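Local coordinates for melanin biosynthesis protein TyrA, putative (Shewanella oneidensis, PDB 2IIZ) that binds heme b and, as a member of the DyP-type peroxidase family, probably works as a dye-decolorizing peroxidase, at residues A[68-71]-A[72-76]; A[31-34]-A[35-38]. One frame throughout, in Å; residues are numbered along the deposited sequence.

In the fold
Contact 2 is the first turn of helix 34-54 and contact 1 the short helix 71-74 with its flanks, following strands 21-29 and 61-67 of the large antiparallel sheet; their centres lie about 11 Å apart, and the two touch. The clearest link is polar: R38 NE probably donates a hydrogen bond to L74 O at 2.9 Å. Packing completes the joint, with Y70 OH 3.2 Å from E34 CG and Y75 CE1 3.5 Å from R38 CG. Both contacts lie away from the heme site, where H225 is the axial ligand of the iron.

Contact 1. Residues A[68-71]-A[72-76]; sequences ANYW and DSLYP
W71 and Y75, one helical turn apart, form the tightly packed half of this contact. Y75 CB sits over the face of the indole, 3.8 Å from the centroid of the five-membered ring, as a CH-pi contact. The phenol ring follows it across the same indole, its CD2 lying over the rim; the two ring planes meet obliquely, at 43°. With CG trans to the main-chain nitrogen (chi1 -176°), the W71 side chain leaves beside its own carbonyl carbon, which brings the indole alongside the end of the helix. The backbone reinforces the pair: Y75 N donates to W71 O at 2.6 Å, just where Y75 leaves helical geometry. At its polar end, W71 NE1 donates a hydrogen bond to S78 O. Replacing W71 with an alanine would probably leave Y75 CB and CD2 without the indole they lie on and S78 O without its N-H donor.

The Y70 side is built differently. Its ring lies obliquely against S73 and L74, with CE2 3.4 Å from L74 CG and CE1 3.5 Å from S73 CB. Y70 O accepts from S73 N at 3.1 Å and, weakly, from L74 N. The hydroxyl of Y70 is buried without a polar partner.

Toward solvent the contact loosens. D72 is exposed and reaches the indole only at its edge, OD1 standing 3.4 Å from W71 CD1 with the carboxylate turned steeply to the ring; its other oxygen forms a salt bridge with R79.

The whole turn follows strand 61-67, whose I66 touches both W71 and Y75, while Y70, S73, L74 and Y75 lean on helix 34-54.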
loop_
_atom_site.group_PDB
_atom_site.type_symbol
_atom_site.label_atom_id
_atom_site.label_comp_id
_atom_site.label_asym_id
_atom_site.label_seq_id
_atom_site.Cartn_x
_atom_site.Cartn_y
_atom_site.Cartn_z
ATOM N N ALA A 68 2.444 26.559 1.697
ATOM C CA ALA A 68 2.432 27.999 1.402
ATOM C C ALA A 68 1.886 28.822 2.576
ATOM O O ALA A 68 2.404 29.903 2.894
ATOM C CB ALA A 68 1.620 28.269 0.143
ATOM N N ASN A 69 0.841 28.302 3.214
ATOM C CA ASN A 69 0.155 29.004 4.306
ATOM C C ASN A 69 0.833 28.876 5.684
ATOM O O ASN A 69 0.368 29.450 6.664
ATOM C CB ASN A 69 -1.308 28.526 4.387
ATOM C CG ASN A 69 -2.205 29.215 3.371
ATOM O OD1 ASN A 69 -1.739 30.025 2.566
ATOM N ND2 ASN A 69 -3.498 28.899 3.406
ATOM N N TYR A 70 1.924 28.122 5.752
ATOM C CA TYR A 70 2.669 27.953 6.999
ATOM C C TYR A 70 4.097 28.477 6.924
ATOM O O TYR A 70 4.761 28.599 7.952
ATOM C CB TYR A 70 2.703 26.476 7.347
ATOM C CG TYR A 70 3.245 26.178 8.708
ATOM C CD1 TYR A 70 2.614 26.665 9.846
ATOM C CD2 TYR A 70 4.390 25.404 8.863
ATOM C CE1 TYR A 70 3.111 26.391 11.109
ATOM C CE2 TYR A 70 4.892 25.125 10.115
ATOM C CZ TYR A 70 4.253 25.620 11.235
ATOM O OH TYR A 70 4.752 25.340 12.480
ATOM N N TRP A 71 4.577 28.782 5.716
ATOM C CA TRP A 71 5.941 29.292 5.546
ATOM C C TRP A 71 6.266 30.372 6.578
ATOM O O TRP A 71 7.306 30.313 7.226
ATOM C CB TRP A 71 6.175 29.860 4.133
ATOM C CG TRP A 71 7.601 30.284 3.937
ATOM C CD1 TRP A 71 8.134 31.533 4.150
ATOM C CD2 TRP A 71 8.685 29.454 3.500
ATOM N NE1 TRP A 71 9.474 31.523 3.865
ATOM C CE2 TRP A 71 9.836 30.258 3.465
ATOM C CE3 TRP A 71 8.789 28.100 3.128
ATOM C CZ2 TRP A 71 11.080 29.758 3.077
ATOM C CZ3 TRP A 71 10.035 27.602 2.741
ATOM C CH2 TRP A 71 11.155 28.432 2.720
ATOM N N ASP A 72 5.371 31.342 6.722
ATOM C CA ASP A 72 5.643 32.528 7.557
ATOM C C ASP A 72 5.589 32.333 9.078
ATOM O O ASP A 72 6.037 33.191 9.829
ATOM C CB ASP A 72 4.728 33.669 7.129
ATOM C CG ASP A 72 5.073 34.185 5.755
ATOM O OD1 ASP A 72 6.250 34.052 5.356
ATOM O OD2 ASP A 72 4.179 34.718 5.074
ATOM N N SER A 73 5.042 31.213 9.524
ATOM C CA SER A 73 5.135 30.817 10.921
ATOM C C SER A 73 6.521 30.228 11.190
ATOM O O SER A 73 7.122 30.484 12.230
ATOM C CB SER A 73 4.051 29.789 11.239
ATOM O OG SER A 73 2.762 30.310 10.945
ATOM N N LEU A 74 7.014 29.438 10.236
ATOM C CA LEU A 74 8.320 28.783 10.329
ATOM C C LEU A 74 9.490 29.643 9.899
ATOM O O LEU A 74 10.538 29.594 10.529
ATOM C CB LEU A 74 8.363 27.536 9.446
ATOM C CG LEU A 74 8.147 26.158 10.063
ATOM C CD1 LEU A 74 8.424 25.110 8.989
ATOM C CD2 LEU A 74 9.013 25.915 11.287
ATOM N N TYR A 75 9.324 30.414 8.823
ATOM C CA TYR A 75 10.434 31.189 8.242
ATOM C C TYR A 75 10.060 32.664 8.026
ATOM O O TYR A 75 10.024 33.157 6.896
ATOM C CB TYR A 75 10.917 30.524 6.951
ATOM C CG TYR A 75 11.393 29.092 7.165
ATOM C CD1 TYR A 75 12.573 28.818 7.848
ATOM C CD2 TYR A 75 10.658 28.007 6.685
ATOM C CE1 TYR A 75 13.004 27.497 8.043
ATOM C CE2 TYR A 75 11.092 26.684 6.881
ATOM C CZ TYR A 75 12.257 26.442 7.555
ATOM O OH TYR A 75 12.678 25.146 7.746
ATOM N N PRO A 76 9.783 33.377 9.127
ATOM C CA PRO A 76 9.220 34.732 9.055
ATOM C C PRO A 76 10.133 35.823 8.463
ATOM O O PRO A 76 9.625 36.848 7.983
ATOM C CB PRO A 76 8.889 35.048 10.522
ATOM C CG PRO A 76 9.781 34.154 11.330
ATOM C CD PRO A 76 9.991 32.923 10.516
#

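Contact 2. Residues A[31-34]-A[35-38]; sequences DNVE and SQLR
The guanidinium of R38 has the backbone carbonyl oxygen of E34 over one face, displaced toward the rim, with NH2 at 3.6 Å from E34 O. Its NE is hydrogen-bonded to L74 O, in the neighbouring short helix. A bend at chi3 (-59°) folds the arginine back along its own helix, bringing the flat group above that of the E34 carbonyl oxygen while CB lies 3.4 Å from the same atom. E34 O is also the acceptor for R38 N at 3.3 Å, through a bond that is nearly straight at the hydrogen (167°). The carboxylate of E34 does not pair with this arginine: E34 OE1 and R38 NH2 are 6.4 Å apart, and any attraction between them is probably modest.

V33 O is gripped twice, by Q36 N and by L37 N, each at 3.0 Å. The two donors approach differently: L37 N comes almost straight in line with the carbonyl bond, whereas Q36 N stands well above the carbonyl plane. The side chains add little here. Q36 runs extended beyond CG, leaving its OE1 4.0 Å from V33 CG1, and L37 CB comes to 3.5 Å from V33 O. Beyond the turn, V33 packs on L129, and E34 leans on Y70, S73 and L74.

These features mark the first turn of helix 34-54, with V33 at the N-cap position. Here the chain passes from strand 21-29 into the long helix, a strand-to-helix connection within the N-terminal part of the DyP-type fold, whose sequence family belongs to the dimeric alpha/beta-barrel clan.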
loop_
_atom_site.group_PDB
_atom_site.type_symbol
_atom_site.label_atom_id
_atom_site.label_comp_id
_atom_site.label_asym_id
_atom_site.label_seq_id
_atom_site.Cartn_x
_atom_site.Cartn_y
_atom_site.Cartn_z
ATOM N N ASP A 31 0.168 23.954 17.828
ATOM C CA ASP A 31 0.278 25.391 18.101
ATOM C C ASP A 31 1.647 25.767 18.684
ATOM O O ASP A 31 2.149 25.093 19.587
ATOM C CB ASP A 31 -0.821 25.850 19.083
ATOM C CG ASP A 31 -2.189 26.040 18.419
ATOM O OD1 ASP A 31 -2.372 25.671 17.242
ATOM O OD2 ASP A 31 -3.098 26.570 19.094
ATOM N N ASN A 32 2.235 26.845 18.153
ATOM C CA ASN A 32 3.427 27.498 18.734
ATOM C C ASN A 32 4.664 26.600 18.889
ATOM O O ASN A 32 5.399 26.703 19.878
ATOM C CB ASN A 32 3.074 28.141 20.082
ATOM C CG ASN A 32 1.825 29.016 20.011
ATOM O OD1 ASN A 32 1.613 29.748 19.040
ATOM N ND2 ASN A 32 0.995 28.944 21.047
ATOM N N VAL A 33 4.889 25.730 17.902
ATOM C CA VAL A 33 5.975 24.730 17.943
ATOM C C VAL A 33 7.119 25.054 16.968
ATOM O O VAL A 33 8.018 24.249 16.763
ATOM C CB VAL A 33 5.444 23.301 17.599
ATOM C CG1 VAL A 33 6.375 22.231 18.144
ATOM C CG2 VAL A 33 4.065 23.073 18.180
ATOM N N GLU A 34 7.087 26.239 16.374
ATOM C CA GLU A 34 7.960 26.555 15.244
ATOM C C GLU A 34 9.439 26.623 15.647
ATOM O O GLU A 34 10.333 26.284 14.870
ATOM C CB GLU A 34 7.505 27.857 14.579
ATOM C CG GLU A 34 6.040 27.821 14.124
ATOM C CD GLU A 34 5.061 28.303 15.196
ATOM O OE1 GLU A 34 5.439 28.311 16.388
ATOM O OE2 GLU A 34 3.914 28.671 14.846
ATOM N N SER A 35 9.685 27.060 16.872
ATOM C CA SER A 35 11.033 27.090 17.417
ATOM C C SER A 35 11.696 25.699 17.464
ATOM O O SER A 35 12.915 25.570 17.304
ATOM C CB SER A 35 10.994 27.688 18.816
ATOM O OG SER A 35 12.295 27.739 19.345
ATOM N N GLN A 36 10.881 24.672 17.686
ATOM C CA GLN A 36 11.365 23.305 17.870
ATOM C C GLN A 36 11.346 22.516 16.553
ATOM O O GLN A 36 12.130 21.592 16.353
ATOM C CB GLN A 36 10.501 22.599 18.923
ATOM C CG GLN A 36 10.257 23.422 20.197
ATOM C CD GLN A 36 9.282 22.750 21.149
ATOM O OE1 GLN A 36 8.242 23.320 21.502
ATOM N NE2 GLN A 36 9.612 21.532 21.572
ATOM N N LEU A 37 10.445 22.893 15.660
ATOM C CA LEU A 37 10.263 22.181 14.408
ATOM C C LEU A 37 11.355 22.492 13.394
ATOM O O LEU A 37 11.892 21.600 12.743
ATOM C CB LEU A 37 8.905 22.542 13.817
ATOM C CG LEU A 37 8.401 21.675 12.671
ATOM C CD1 LEU A 37 8.580 20.177 12.947
ATOM C CD2 LEU A 37 6.941 22.022 12.424
ATOM N N ARG A 38 11.668 23.774 13.276
ATOM C CA ARG A 38 12.657 24.278 12.324
ATOM C C ARG A 38 13.991 23.483 12.315
ATOM O O ARG A 38 14.439 23.054 11.251
ATOM C CB ARG A 38 12.883 25.762 12.607
ATOM C CG ARG A 38 13.256 26.596 11.428
ATOM C CD ARG A 38 13.560 28.026 11.883
ATOM N NE ARG A 38 12.413 28.656 12.553
ATOM C CZ ARG A 38 12.404 29.169 13.793
ATOM N NH1 ARG A 38 13.485 29.155 14.582
ATOM N NH2 ARG A 38 11.273 29.710 14.249
#